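Local coordinates for protein cytochrome P450 (PDB 5L92) that binds heme and the steroid corticosterone and, as a member of the cytochrome P450 family, probably acts as a monooxygenase that oxidises steroids, at residues 28-31 and 32-35; 253-256 and 257-261; 159-162 and 163-166; 117-120 and 121-125; 131-134 and 135-138. All coordinates share one frame; numbering follows the deposited sequence.

Contact 1: 28-31 and 32-35; sequences WYEE and MRNT
Different first torsions bring Trp28 and Met32 together: the indole swings anti to its own backbone N (chi1 -179°), whereas Met32 keeps CG beside its backbone N (chi1 -65°) and bends again at chi2 and chi3. Met32 CG thereby lies over one face of the indole, offset toward the rim and 4.1 Å from the centroid of the five-membered ring, a CH-pi contact. The bent chain carries its methyl group to the pyrrole side, where Met32 CE comes within 3.6 Å of Trp28 NE1. Met32 SD approaches the same ring obliquely, 4.9 Å from its centroid, which makes the sulfur the more distant partner.

Arg33 folds back along the helix, bent at chi3, with one face of its guanidinium over Glu30 CA and Tyr29 O. Arg33 NH2 rests 3.6 Å from Glu30 CB. The carboxylate is turned elsewhere, as the 4.6 Å from Glu30 OE2 to Arg33 NH2 testifies, while Arg33 NH1 is hydrogen-bonded to Ser319. Farther along, the hydroxyl of Thr35 donates to a backbone carbonyl, with Thr35 OG1 3.1 Å from Glu31 O and tilted out of the carbonyl plane. Asn34 N, bonded chiefly to Glu30 O, adds a weak bond to the same oxygen of Glu31.

Phe50 and Trp316 meet the Trp28 ring edge-to-face, and Tyr29 OH is hydrogen-bonded to Gln290, tying the inner side of this surface helix to the protein. The arrangement is a Met-aromatic contact of i to i+4 spacing, laid along helix 26-33 near the N-terminus of the cytochrome P450 fold.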
loop_
_atom_site.group_PDB
_atom_site.type_symbol
_atom_site.label_atom_id
_atom_site.label_comp_id
_atom_site.label_asym_id
_atom_site.label_seq_id
_atom_site.Cartn_x
_atom_site.Cartn_y
_atom_site.Cartn_z
ATOM N N TRP A 28 -17.511 -12.119 4.722
ATOM C CA TRP A 28 -17.710 -12.361 3.296
ATOM C C TRP A 28 -16.605 -13.227 2.701
ATOM O O TRP A 28 -16.888 -14.212 1.997
ATOM C CB TRP A 28 -17.774 -11.037 2.553
ATOM C CG TRP A 28 -17.996 -11.191 1.050
ATOM C CD1 TRP A 28 -19.029 -11.868 0.435
ATOM C CD2 TRP A 28 -17.163 -10.689 -0.016
ATOM N NE1 TRP A 28 -18.889 -11.801 -0.940
ATOM C CE2 TRP A 28 -17.759 -11.085 -1.241
ATOM C CE3 TRP A 28 -15.979 -9.940 -0.058
ATOM C CZ2 TRP A 28 -17.232 -10.724 -2.480
ATOM C CZ3 TRP A 28 -15.453 -9.596 -1.289
ATOM C CH2 TRP A 28 -16.074 -10.001 -2.485
ATOM N N TYR A 29 -15.332 -12.831 2.915
ATOM C CA TYR A 29 -14.202 -13.644 2.467
ATOM C C TYR A 29 -14.350 -15.095 2.925
ATOM O O TYR A 29 -14.113 -16.033 2.155
ATOM C CB TYR A 29 -12.868 -13.092 3.010
ATOM C CG TYR A 29 -12.396 -11.707 2.588
ATOM C CD1 TYR A 29 -12.871 -11.074 1.443
ATOM C CD2 TYR A 29 -11.426 -11.051 3.342
ATOM C CE1 TYR A 29 -12.419 -9.803 1.092
ATOM C CE2 TYR A 29 -10.983 -9.807 3.010
ATOM C CZ TYR A 29 -11.461 -9.187 1.869
ATOM O OH TYR A 29 -10.998 -7.949 1.530
ATOM N N GLU A 30 -14.660 -15.292 4.201
ATOM C CA GLU A 30 -14.761 -16.644 4.749
ATOM C C GLU A 30 -15.864 -17.438 4.058
ATOM O O GLU A 30 -15.647 -18.580 3.633
ATOM C CB GLU A 30 -15.012 -16.575 6.248
ATOM C CG GLU A 30 -15.230 -17.929 6.933
ATOM C CD GLU A 30 -15.429 -17.758 8.416
ATOM O OE1 GLU A 30 -16.413 -17.090 8.806
ATOM O OE2 GLU A 30 -14.587 -18.252 9.188
ATOM N N GLU A 31 -17.058 -16.852 3.954
ATOM C CA GLU A 31 -18.146 -17.469 3.204
ATOM C C GLU A 31 -17.662 -17.971 1.847
ATOM O O GLU A 31 -17.885 -19.133 1.489
ATOM C CB GLU A 31 -19.301 -16.468 3.017
ATOM C CG GLU A 31 -20.571 -17.050 2.356
ATOM C CD GLU A 31 -21.199 -18.181 3.173
ATOM O OE1 GLU A 31 -21.112 -18.150 4.422
ATOM O OE2 GLU A 31 -21.768 -19.112 2.561
ATOM N N MET A 32 -17.007 -17.097 1.071
ATOM C CA MET A 32 -16.595 -17.458 -0.291
ATOM C C MET A 32 -15.495 -18.514 -0.281
ATOM O O MET A 32 -15.528 -19.455 -1.078
ATOM C CB MET A 32 -16.112 -16.209 -1.045
ATOM C CG MET A 32 -17.166 -15.154 -1.289
ATOM S SD MET A 32 -18.669 -15.788 -2.048
ATOM C CE MET A 32 -19.964 -15.265 -0.911
ATOM N N ARG A 33 -14.492 -18.353 0.595
ATOM C CA ARG A 33 -13.424 -19.344 0.718
ATOM C C ARG A 33 -13.993 -20.743 0.924
ATOM O O ARG A 33 -13.512 -21.714 0.333
ATOM C CB ARG A 33 -12.489 -18.997 1.888
ATOM C CG ARG A 33 -11.223 -18.295 1.489
ATOM C CD ARG A 33 -10.135 -18.293 2.570
ATOM N NE ARG A 33 -10.636 -18.299 3.939
ATOM C CZ ARG A 33 -11.087 -17.239 4.604
ATOM N NH1 ARG A 33 -11.121 -16.043 4.036
ATOM N NH2 ARG A 33 -11.520 -17.387 5.845
ATOM N N ASN A 34 -15.035 -20.863 1.730
ATOM C CA ASN A 34 -15.550 -22.171 2.133
ATOM C C ASN A 34 -16.599 -22.732 1.182
ATOM O O ASN A 34 -17.079 -23.847 1.412
ATOM C CB ASN A 34 -16.111 -22.090 3.546
ATOM C CG ASN A 34 -15.028 -22.178 4.570
ATOM O OD1 ASN A 34 -14.117 -22.994 4.446
ATOM N ND2 ASN A 34 -15.078 -21.311 5.568
ATOM N N THR A 35 -16.904 -22.031 0.091
ATOM C CA THR A 35 -17.901 -22.505 -0.856
ATOM C C THR A 35 -17.317 -22.566 -2.268
ATOM O O THR A 35 -17.197 -23.648 -2.853
ATOM C CB THR A 35 -19.160 -21.626 -0.795
ATOM O OG1 THR A 35 -18.879 -20.278 -1.179
ATOM C CG2 THR A 35 -19.706 -21.607 0.600
#

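Contact 2: 253-256 and 257-261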
loop_
_atom_site.group_PDB
_atom_site.type_symbol
_atom_site.label_atom_id
_atom_site.label_comp_id
_atom_site.label_asym_id
_atom_site.label_seq_id
_atom_site.Cartn_x
_atom_site.Cartn_y
_atom_site.Cartn_z
ATOM N N ASN A 253 -3.412 1.173 11.063
ATOM C CA ASN A 253 -4.110 -0.096 11.275
ATOM C C ASN A 253 -3.524 -0.868 12.439
ATOM O O ASN A 253 -4.248 -1.621 13.099
ATOM C CB ASN A 253 -4.048 -0.990 10.024
ATOM C CG ASN A 253 -4.930 -0.493 8.894
ATOM O OD1 ASN A 253 -5.621 0.503 9.049
ATOM N ND2 ASN A 253 -4.883 -1.169 7.730
ATOM N N THR A 254 -2.202 -0.750 12.664
ATOM C CA THR A 254 -1.584 -1.414 13.800
ATOM C C THR A 254 -2.127 -0.846 15.092
ATOM O O THR A 254 -2.492 -1.595 16.008
ATOM C CB THR A 254 -0.053 -1.263 13.793
ATOM O OG1 THR A 254 0.511 -2.047 12.746
ATOM C CG2 THR A 254 0.524 -1.772 15.112
ATOM N N ILE A 255 -2.179 0.479 15.181
ATOM C CA ILE A 255 -2.738 1.130 16.349
ATOM C C ILE A 255 -4.186 0.702 16.526
ATOM O O ILE A 255 -4.633 0.427 17.648
ATOM C CB ILE A 255 -2.615 2.655 16.224
ATOM C CG1 ILE A 255 -1.129 3.095 16.225
ATOM C CG2 ILE A 255 -3.370 3.377 17.332
ATOM C CD1 ILE A 255 -0.453 2.850 17.469
ATOM N N TYR A 256 -4.931 0.619 15.423
ATOM C CA TYR A 256 -6.312 0.154 15.506
ATOM C C TYR A 256 -6.379 -1.249 16.092
ATOM O O TYR A 256 -7.211 -1.522 16.959
ATOM C CB TYR A 256 -7.001 0.205 14.143
ATOM C CG TYR A 256 -8.474 -0.098 14.273
ATOM C CD1 TYR A 256 -8.943 -1.404 14.198
ATOM C CD2 TYR A 256 -9.381 0.917 14.522
ATOM C CE1 TYR A 256 -10.278 -1.686 14.339
ATOM C CE2 TYR A 256 -10.691 0.654 14.678
ATOM C CZ TYR A 256 -11.149 -0.660 14.582
ATOM O OH TYR A 256 -12.469 -0.925 14.747
ATOM N N CYS A 257 -5.506 -2.148 15.645
ATOM C CA CYS A 257 -5.559 -3.523 16.133
ATOM C C CYS A 257 -5.203 -3.600 17.620
ATOM O O CYS A 257 -5.822 -4.378 18.363
ATOM C CB CYS A 257 -4.624 -4.424 15.336
ATOM S SG CYS A 257 -5.166 -4.864 13.640
ATOM N N LEU A 258 -4.228 -2.787 18.075
ATOM C CA LEU A 258 -3.783 -2.838 19.462
ATOM C C LEU A 258 -4.810 -2.237 20.402
ATOM O O LEU A 258 -4.926 -2.672 21.558
ATOM C CB LEU A 258 -2.414 -2.144 19.619
ATOM C CG LEU A 258 -1.271 -2.810 18.869
ATOM C CD1 LEU A 258 -0.045 -1.939 18.914
ATOM C CD2 LEU A 258 -0.920 -4.223 19.321
ATOM N N MET A 259 -5.573 -1.260 19.923
ATOM C CA MET A 259 -6.671 -0.696 20.688
ATOM C C MET A 259 -7.881 -1.622 20.712
ATOM O O MET A 259 -8.604 -1.675 21.716
ATOM C CB MET A 259 -7.057 0.662 20.118
ATOM C CG MET A 259 -5.932 1.743 20.243
ATOM S SD MET A 259 -5.471 2.204 21.917
ATOM C CE MET A 259 -4.099 1.094 22.168
ATOM N N GLU A 260 -8.135 -2.320 19.608
ATOM C CA GLU A 260 -9.215 -3.293 19.583
ATOM C C GLU A 260 -8.967 -4.403 20.594
ATOM O O GLU A 260 -9.889 -4.810 21.295
ATOM C CB GLU A 260 -9.354 -3.881 18.173
ATOM C CG GLU A 260 -10.621 -4.649 17.946
ATOM C CD GLU A 260 -10.881 -4.878 16.445
ATOM O OE1 GLU A 260 -9.911 -5.113 15.669
ATOM O OE2 GLU A 260 -12.052 -4.774 16.047
ATOM N N ASP A 261 -7.735 -4.926 20.663
ATOM C CA ASP A 261 -7.386 -6.039 21.573
ATOM C C ASP A 261 -6.322 -5.591 22.574
ATOM O O ASP A 261 -5.110 -5.753 22.353
ATOM C CB ASP A 261 -6.887 -7.279 20.834
ATOM C CG ASP A 261 -6.452 -8.373 21.799
ATOM O OD1 ASP A 261 -6.868 -8.307 22.971
ATOM O OD2 ASP A 261 -5.730 -9.303 21.384
#
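Thr254 and Leu258 form the tight side of this helical turn. Their side chains run alongside one another in the same direction, and Thr254 CG2 meets Leu258 CD1 at 3.8 Å. Thr254 turns this methyl anti to its backbone N, which leaves OG1 beside that N and hydrogen-bonded to the carbonyl of Leu250. Next to it, Ile255 CG2 packs against Met259 CG at 4.2 Å, and the same Met259 CG lies 3.2 Å from Ile255 O. Regular backbone bonds stitch the turns together, among them Leu258 N to Thr254 O at 3.0 Å.

These residues belong to helix 247-260, the C-terminal part of the long central helix of cytochrome P450s. Its buried flank packs on helices 355-372, 275-285 and 262-270.

Contacts thin out on the flank of Tyr256 and exposed Glu260. With chi1 at -172° the phenol reaches along the helix toward the later turn, yet the approach is loose: Tyr256 CE1 to Glu260 OE1 is 3.7 Å, and Tyr256 OH to Glu260 OE2 is 4.1 Å. The carboxylate is turned 75° from the ring plane and meets it obliquely; its charge is answered by a salt bridge from OE1 to Arg286. The ring is held instead by edge-to-face contacts with Trp378 and Phe23. Replacing Tyr256 by a serine would probably leave those two aromatic rings without their mate and the Glu260 carboxylate without its neighbouring wall.

Contact 3: 159-162 and 163-166; sequences RQFK and DWSD
Trp164 lies alongside Gln160, one turn apart on helix 158-169, the F helix of the cytochrome P450 fold. Gln160 CB sits almost squarely over the six-membered ring, 4.1 Å from its centroid and 14° off the normal, a CH-pi contact. The extended chain then carries Gln160 OE1 to 3.4 Å from Trp164 CZ2, the amide plane turned 49° from the indole. Phe161 CD1 comes up to Trp164 CZ3 at 4.2 Å, near the plane of the phenyl ring.

On another flank Lys162 and Asp166 form a salt bridge, with Lys162 NZ 2.9 Å from Asp166 OD2 on its syn lone pair. A bend at chi4 (-49°) turns the ammonium back toward the acid.

In the next shell, Glu193 accepts from Trp164 NE1, Tyr197 meets the Phe161 ring edge-to-face, and Tyr140 makes a cation-pi contact with Lys162. The indole also packs on Ala190 and Leu194 of helix 177-207. Cutting Trp164 back to an alanine is likely to open a gap there and leave Glu193 without its indole donor.

Ser165, which touches Ile241 of the steroid pocket, grips one carbonyl twice: Ser165 N and OG, each 2.9 Å from Phe161 O, arrive from opposite faces of the carbonyl plane.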
loop_
_atom_site.group_PDB
_atom_site.type_symbol
_atom_site.label_atom_id
_atom_site.label_comp_id
_atom_site.label_asym_id
_atom_site.label_seq_id
_atom_site.Cartn_x
_atom_site.Cartn_y
_atom_site.Cartn_z
ATOM N N ARG A 159 0.729 18.994 0.135
ATOM C CA ARG A 159 -0.722 19.021 0.060
ATOM C C ARG A 159 -1.215 18.693 -1.348
ATOM O O ARG A 159 -2.237 18.018 -1.506
ATOM C CB ARG A 159 -1.234 20.378 0.525
ATOM C CG ARG A 159 -2.744 20.582 0.308
ATOM C CD ARG A 159 -3.197 21.970 0.761
ATOM N NE ARG A 159 -2.357 22.453 1.859
ATOM C CZ ARG A 159 -1.388 23.355 1.734
ATOM N NH1 ARG A 159 -1.135 23.927 0.566
ATOM N NH2 ARG A 159 -0.677 23.693 2.796
ATOM N N GLN A 160 -0.497 19.138 -2.385
ATOM C CA GLN A 160 -0.832 18.685 -3.738
ATOM C C GLN A 160 -0.649 17.180 -3.862
ATOM O O GLN A 160 -1.511 16.484 -4.417
ATOM C CB GLN A 160 0.040 19.374 -4.785
ATOM C CG GLN A 160 -0.093 20.871 -4.865
ATOM C CD GLN A 160 0.492 21.423 -6.174
ATOM O OE1 GLN A 160 -0.101 21.269 -7.231
ATOM N NE2 GLN A 160 1.666 22.046 -6.095
ATOM N N PHE A 161 0.501 16.674 -3.387
ATOM C CA PHE A 161 0.808 15.242 -3.429
ATOM C C PHE A 161 -0.341 14.415 -2.863
ATOM O O PHE A 161 -0.797 13.439 -3.481
ATOM C CB PHE A 161 2.068 14.945 -2.618
ATOM C CG PHE A 161 3.315 15.577 -3.138
ATOM C CD1 PHE A 161 3.383 16.104 -4.407
ATOM C CD2 PHE A 161 4.444 15.627 -2.327
ATOM C CE1 PHE A 161 4.550 16.658 -4.882
ATOM C CE2 PHE A 161 5.629 16.191 -2.788
ATOM C CZ PHE A 161 5.680 16.715 -4.066
ATOM N N LYS A 162 -0.827 14.803 -1.684
ATOM C CA LYS A 162 -1.903 14.058 -1.033
ATOM C C LYS A 162 -3.162 14.062 -1.873
ATOM O O LYS A 162 -3.773 13.011 -2.089
ATOM C CB LYS A 162 -2.206 14.650 0.338
ATOM C CG LYS A 162 -3.070 13.718 1.234
ATOM C CD LYS A 162 -3.176 14.300 2.651
ATOM C CE LYS A 162 -4.037 13.432 3.558
ATOM N NZ LYS A 162 -5.329 13.084 2.892
ATOM N N ASP A 163 -3.602 15.252 -2.315
ATOM C CA ASP A 163 -4.834 15.325 -3.097
ATOM C C ASP A 163 -4.730 14.508 -4.378
ATOM O O ASP A 163 -5.660 13.775 -4.729
ATOM C CB ASP A 163 -5.183 16.780 -3.416
ATOM C CG ASP A 163 -5.490 17.564 -2.181
ATOM O OD1 ASP A 163 -5.718 16.911 -1.132
ATOM O OD2 ASP A 163 -5.479 18.814 -2.249
ATOM N N TRP A 164 -3.623 14.653 -5.118
ATOM C CA TRP A 164 -3.439 13.844 -6.320
ATOM C C TRP A 164 -3.487 12.371 -5.980
ATOM O O TRP A 164 -4.138 11.580 -6.685
ATOM C CB TRP A 164 -2.108 14.150 -7.014
ATOM C CG TRP A 164 -2.060 15.410 -7.743
ATOM C CD1 TRP A 164 -3.083 16.025 -8.394
ATOM C CD2 TRP A 164 -0.903 16.233 -7.929
ATOM N NE1 TRP A 164 -2.643 17.178 -8.958
ATOM C CE2 TRP A 164 -1.303 17.333 -8.691
ATOM C CE3 TRP A 164 0.435 16.138 -7.513
ATOM C CZ2 TRP A 164 -0.410 18.367 -9.049
ATOM C CZ3 TRP A 164 1.318 17.139 -7.870
ATOM C CH2 TRP A 164 0.889 18.247 -8.637
ATOM N N SER A 165 -2.806 11.986 -4.895
ATOM C CA SER A 165 -2.698 10.573 -4.552
ATOM C C SER A 165 -4.033 10.020 -4.097
ATOM O O SER A 165 -4.389 8.903 -4.475
ATOM C CB SER A 165 -1.633 10.340 -3.475
ATOM O OG SER A 165 -0.334 10.643 -3.922
ATOM N N ASP A 166 -4.792 10.784 -3.297
ATOM C CA ASP A 166 -6.106 10.295 -2.870
ATOM C C ASP A 166 -7.010 10.106 -4.081
ATOM O O ASP A 166 -7.672 9.087 -4.204
ATOM C CB ASP A 166 -6.770 11.232 -1.850
ATOM C CG ASP A 166 -6.035 11.277 -0.483
ATOM O OD1 ASP A 166 -5.213 10.384 -0.183
ATOM O OD2 ASP A 166 -6.275 12.251 0.275
#

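Contact 4: 117-120 and 121-125; sequences RITN and ELLQE
Leu122 packs back onto Ile118, and its side chain can be followed outward atom by atom. Leu122 CB is the first to touch, lying 3.5 Å from Ile118 O and a little farther from the carbonyl oxygen of Thr119. Because chi1 is -72°, Leu122 CG stays beside the backbone N and leans over the preceding turn, reaching 3.4 Å from Ile118 O. Of the two terminal methyls, CD1 turns toward Ile118: it remains near the same carbonyl oxygen and closes on the branch methyl, with Leu122 CD1 to Ile118 CG2 at 3.9 Å. The two side chains extend together in one direction, so the contact is lengthwise packing of methyls, backed by the backbone bond from Leu122 N to Ile118 O (2.8 Å).

Helix 112-125, on which this happens, is the D helix of the cytochrome P450 fold and packs against helices 355-372, 141-151 and 134-139. Leu122 itself rests on Pro141 and Leu138, and Ile118 on Leu142 and Met145.

One residue on, the pattern recurs. Leu123 CD1 meets Thr119 CG2 at 3.9 Å, again with the side chains alongside each other, and Leu123 CG lies 3.5 Å from Thr119 O. Thr119 places its methyl there by holding OG1 beside the backbone N, where the hydroxyl is hydrogen-bonded to Ile115 O. Leu123 touches Leu138 too, and Glu368 and Arg372 of helix 355-372, while Thr119 meets Met365 of the same helix.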
loop_
_atom_site.group_PDB
_atom_site.type_symbol
_atom_site.label_atom_id
_atom_site.label_comp_id
_atom_site.label_asym_id
_atom_site.label_seq_id
_atom_site.Cartn_x
_atom_site.Cartn_y
_atom_site.Cartn_z
ATOM N N ARG A 117 14.258 10.816 13.469
ATOM C CA ARG A 117 14.191 12.250 13.745
ATOM C C ARG A 117 12.873 12.846 13.281
ATOM O O ARG A 117 12.288 13.705 13.958
ATOM C CB ARG A 117 15.349 12.990 13.061
ATOM C CG ARG A 117 16.662 12.960 13.803
ATOM C CD ARG A 117 17.665 13.975 13.198
ATOM N NE ARG A 117 17.901 13.786 11.767
ATOM C CZ ARG A 117 18.828 12.980 11.241
ATOM N NH1 ARG A 117 19.619 12.249 12.018
ATOM N NH2 ARG A 117 18.958 12.887 9.917
ATOM N N ILE A 118 12.411 12.429 12.112
ATOM C CA ILE A 118 11.114 12.895 11.646
ATOM C C ILE A 118 10.040 12.479 12.634
ATOM O O ILE A 118 9.164 13.278 12.998
ATOM C CB ILE A 118 10.825 12.366 10.237
ATOM C CG1 ILE A 118 11.901 12.884 9.269
ATOM C CG2 ILE A 118 9.421 12.832 9.800
ATOM C CD1 ILE A 118 11.971 12.129 8.010
ATOM N N THR A 119 10.126 11.237 13.117
ATOM C CA THR A 119 9.165 10.736 14.095
ATOM C C THR A 119 9.135 11.642 15.313
ATOM O O THR A 119 8.068 12.117 15.729
ATOM C CB THR A 119 9.528 9.290 14.485
ATOM O OG1 THR A 119 9.351 8.427 13.353
ATOM C CG2 THR A 119 8.662 8.775 15.619
ATOM N N ASN A 120 10.323 11.938 15.872
ATOM C CA ASN A 120 10.388 12.774 17.073
ATOM C C ASN A 120 9.938 14.195 16.780
ATOM O O ASN A 120 9.283 14.826 17.613
ATOM C CB ASN A 120 11.805 12.768 17.660
ATOM C CG ASN A 120 12.172 11.420 18.289
ATOM O OD1 ASN A 120 11.308 10.679 18.794
ATOM N ND2 ASN A 120 13.449 11.099 18.260
ATOM N N GLU A 121 10.279 14.724 15.610
ATOM C CA GLU A 121 9.809 16.060 15.257
ATOM C C GLU A 121 8.286 16.097 15.185
ATOM O O GLU A 121 7.650 17.001 15.739
ATOM C CB GLU A 121 10.426 16.513 13.920
ATOM C CG GLU A 121 9.979 17.929 13.478
ATOM C CD GLU A 121 10.480 18.354 12.079
ATOM O OE1 GLU A 121 10.772 17.479 11.226
ATOM O OE2 GLU A 121 10.575 19.582 11.832
ATOM N N LEU A 122 7.673 15.113 14.510
ATOM C CA LEU A 122 6.207 15.068 14.433
ATOM C C LEU A 122 5.566 14.932 15.819
ATOM O O LEU A 122 4.597 15.630 16.148
ATOM C CB LEU A 122 5.776 13.920 13.531
ATOM C CG LEU A 122 6.053 14.194 12.067
ATOM C CD1 LEU A 122 5.839 12.913 11.320
ATOM C CD2 LEU A 122 5.172 15.321 11.517
ATOM N N LEU A 123 6.089 14.031 16.643
ATOM C CA LEU A 123 5.563 13.899 17.995
ATOM C C LEU A 123 5.694 15.221 18.760
ATOM O O LEU A 123 4.754 15.656 19.440
ATOM C CB LEU A 123 6.279 12.748 18.712
ATOM C CG LEU A 123 5.828 11.359 18.272
ATOM C CD1 LEU A 123 6.814 10.275 18.684
ATOM C CD2 LEU A 123 4.477 11.085 18.850
ATOM N N GLN A 124 6.825 15.912 18.601
ATOM C CA GLN A 124 7.028 17.177 19.310
ATOM C C GLN A 124 5.987 18.208 18.907
ATOM O O GLN A 124 5.503 18.984 19.745
ATOM C CB GLN A 124 8.441 17.714 19.035
ATOM C CG GLN A 124 8.843 18.894 19.932
ATOM C CD GLN A 124 8.677 18.614 21.441
ATOM O OE1 GLN A 124 9.372 17.769 22.017
ATOM N NE2 GLN A 124 7.761 19.340 22.081
ATOM N N GLU A 125 5.625 18.230 17.626
ATOM C CA GLU A 125 4.660 19.204 17.145
ATOM C C GLU A 125 3.283 19.044 17.788
ATOM O O GLU A 125 2.536 20.021 17.880
ATOM C CB GLU A 125 4.590 19.107 15.619
ATOM C CG GLU A 125 5.885 19.634 14.986
ATOM C CD GLU A 125 5.869 19.587 13.479
ATOM O OE1 GLU A 125 4.821 19.198 12.921
ATOM O OE2 GLU A 125 6.904 19.944 12.860
#

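Contact 5: 131-134 and 135-138; sequences DIDI and VEHL
Asp133 and Val135 make the capping hydrogen bond of this turn. Asp133 CG stands anti to the backbone N (chi1 -177°), which directs the carboxylate over the start of helix 134-139, and Val135 N donates to Asp133 OD1 at 3.0 Å, from 51° above the carboxylate plane. OD1 also accepts from Leu398 N, so the capping group is tied as well to Leu398, beside strand 399-401 of the same sheet. Among the backbone bonds, His137 N donates to Asp133 O at 2.9 Å, whereas Leu138 N to Ile134 O is weak, where the helix widens into a pi-type turn.

The motif is an N-capped passage from strand to helix: strand 131-133 is an outer member of a three-stranded antiparallel sheet and pairs with strand 399-401.

Like charges come near each other at the cap, where Asp133 OD2 and Glu136 OE1 stand 4.3 Å apart; any mild repulsion would probably be offset by the N-H donors at Asp133 OD1 and the helix N-terminus.

Apolar contacts gather at Leu138. Leu138 CD1 meets Ile132 CD1 at 3.9 Å, the two side chains nearly perpendicular, and Ile134 CD1 at 4.1 Å.

A ring-edge contact reaches the strand backbone, with His137 CD2 3.6 Å from Asp133 N.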
loop_
_atom_site.group_PDB
_atom_site.type_symbol
_atom_site.label_atom_id
_atom_site.label_comp_id
_atom_site.label_asym_id
_atom_site.label_seq_id
_atom_site.Cartn_x
_atom_site.Cartn_y
_atom_site.Cartn_z
ATOM N N ASP A 131 -5.298 14.865 22.840
ATOM C CA ASP A 131 -5.942 13.975 21.882
ATOM C C ASP A 131 -5.375 14.274 20.500
ATOM O O ASP A 131 -5.359 15.433 20.079
ATOM C CB ASP A 131 -7.466 14.176 21.881
ATOM C CG ASP A 131 -8.134 13.715 23.180
ATOM O OD1 ASP A 131 -7.619 12.786 23.832
ATOM O OD2 ASP A 131 -9.192 14.283 23.543
ATOM N N ILE A 132 -4.898 13.244 19.800
ATOM C CA ILE A 132 -4.278 13.436 18.492
ATOM C C ILE A 132 -4.871 12.479 17.462
ATOM O O ILE A 132 -5.343 11.389 17.782
ATOM C CB ILE A 132 -2.751 13.252 18.541
ATOM C CG1 ILE A 132 -2.403 11.874 19.088
ATOM C CG2 ILE A 132 -2.108 14.342 19.413
ATOM C CD1 ILE A 132 -0.930 11.565 19.060
ATOM N N ASP A 133 -4.800 12.890 16.206
ATOM C CA ASP A 133 -5.187 12.056 15.071
ATOM C C ASP A 133 -3.938 11.332 14.568
ATOM O O ASP A 133 -3.096 11.921 13.889
ATOM C CB ASP A 133 -5.836 12.922 14.001
ATOM C CG ASP A 133 -6.333 12.120 12.791
ATOM O OD1 ASP A 133 -6.130 10.904 12.729
ATOM O OD2 ASP A 133 -6.923 12.723 11.896
ATOM N N ILE A 134 -3.808 10.049 14.909
ATOM C CA ILE A 134 -2.655 9.247 14.488
ATOM C C ILE A 134 -2.385 9.455 12.996
ATOM O O ILE A 134 -1.225 9.471 12.551
ATOM C CB ILE A 134 -2.866 7.755 14.786
ATOM C CG1 ILE A 134 -2.992 7.486 16.289
ATOM C CG2 ILE A 134 -1.729 6.930 14.243
ATOM C CD1 ILE A 134 -1.931 8.122 17.122
ATOM N N VAL A 135 -3.452 9.599 12.212
ATOM C CA VAL A 135 -3.311 9.651 10.759
ATOM C C VAL A 135 -2.744 11.003 10.345
ATOM O O VAL A 135 -1.625 11.096 9.832
ATOM C CB VAL A 135 -4.663 9.352 10.063
ATOM C CG1 VAL A 135 -4.573 9.642 8.580
ATOM C CG2 VAL A 135 -5.099 7.881 10.270
ATOM N N GLU A 136 -3.474 12.075 10.635
ATOM C CA GLU A 136 -3.050 13.393 10.184
ATOM C C GLU A 136 -1.693 13.785 10.778
ATOM O O GLU A 136 -0.853 14.363 10.077
ATOM C CB GLU A 136 -4.115 14.433 10.528
ATOM C CG GLU A 136 -3.782 15.867 10.037
ATOM C CD GLU A 136 -4.674 16.955 10.642
ATOM O OE1 GLU A 136 -5.881 16.716 10.827
ATOM O OE2 GLU A 136 -4.159 18.059 10.937
ATOM N N HIS A 137 -1.436 13.459 12.050
ATOM C CA HIS A 137 -0.236 14.008 12.689
ATOM C C HIS A 137 0.981 13.093 12.627
ATOM O O HIS A 137 2.093 13.573 12.868
ATOM C CB HIS A 137 -0.532 14.374 14.140
ATOM C CG HIS A 137 -1.564 15.450 14.279
ATOM N ND1 HIS A 137 -1.454 16.660 13.634
ATOM C CD2 HIS A 137 -2.698 15.521 15.017
ATOM C CE1 HIS A 137 -2.490 17.421 13.940
ATOM N NE2 HIS A 137 -3.257 16.757 14.782
ATOM N N LEU A 138 0.832 11.815 12.273
ATOM C CA LEU A 138 1.942 10.878 12.447
ATOM C C LEU A 138 2.047 9.883 11.301
ATOM O O LEU A 138 3.022 9.898 10.558
ATOM C CB LEU A 138 1.801 10.141 13.782
ATOM C CG LEU A 138 1.906 11.018 15.046
ATOM C CD1 LEU A 138 1.479 10.297 16.283
ATOM C CD2 LEU A 138 3.347 11.566 15.218
#

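Along the chain the order is contact 1, contact 4, contact 5, contact 3 and contact 2, and all lie within the cytochrome P450 fold. Contacts 4 and 5 have centres about 12 Å apart, and Leu122 and Leu123 pack on Leu138, so helix 112-125 leans on the far end of helix 134-139. Contact 5 also touches contact 2, through Ile134 and Ile255, with centres about 14 Å apart. Residues of contacts 2, 4 and 5 all rest on helix 355-372, which joins two helices and a strand-to-helix turn into one packed region. Contact 3 is about 6 Å from contact 5 at the nearest atoms; contact 1 lies on a separate surface, its centre about 43 Å from that of contact 4.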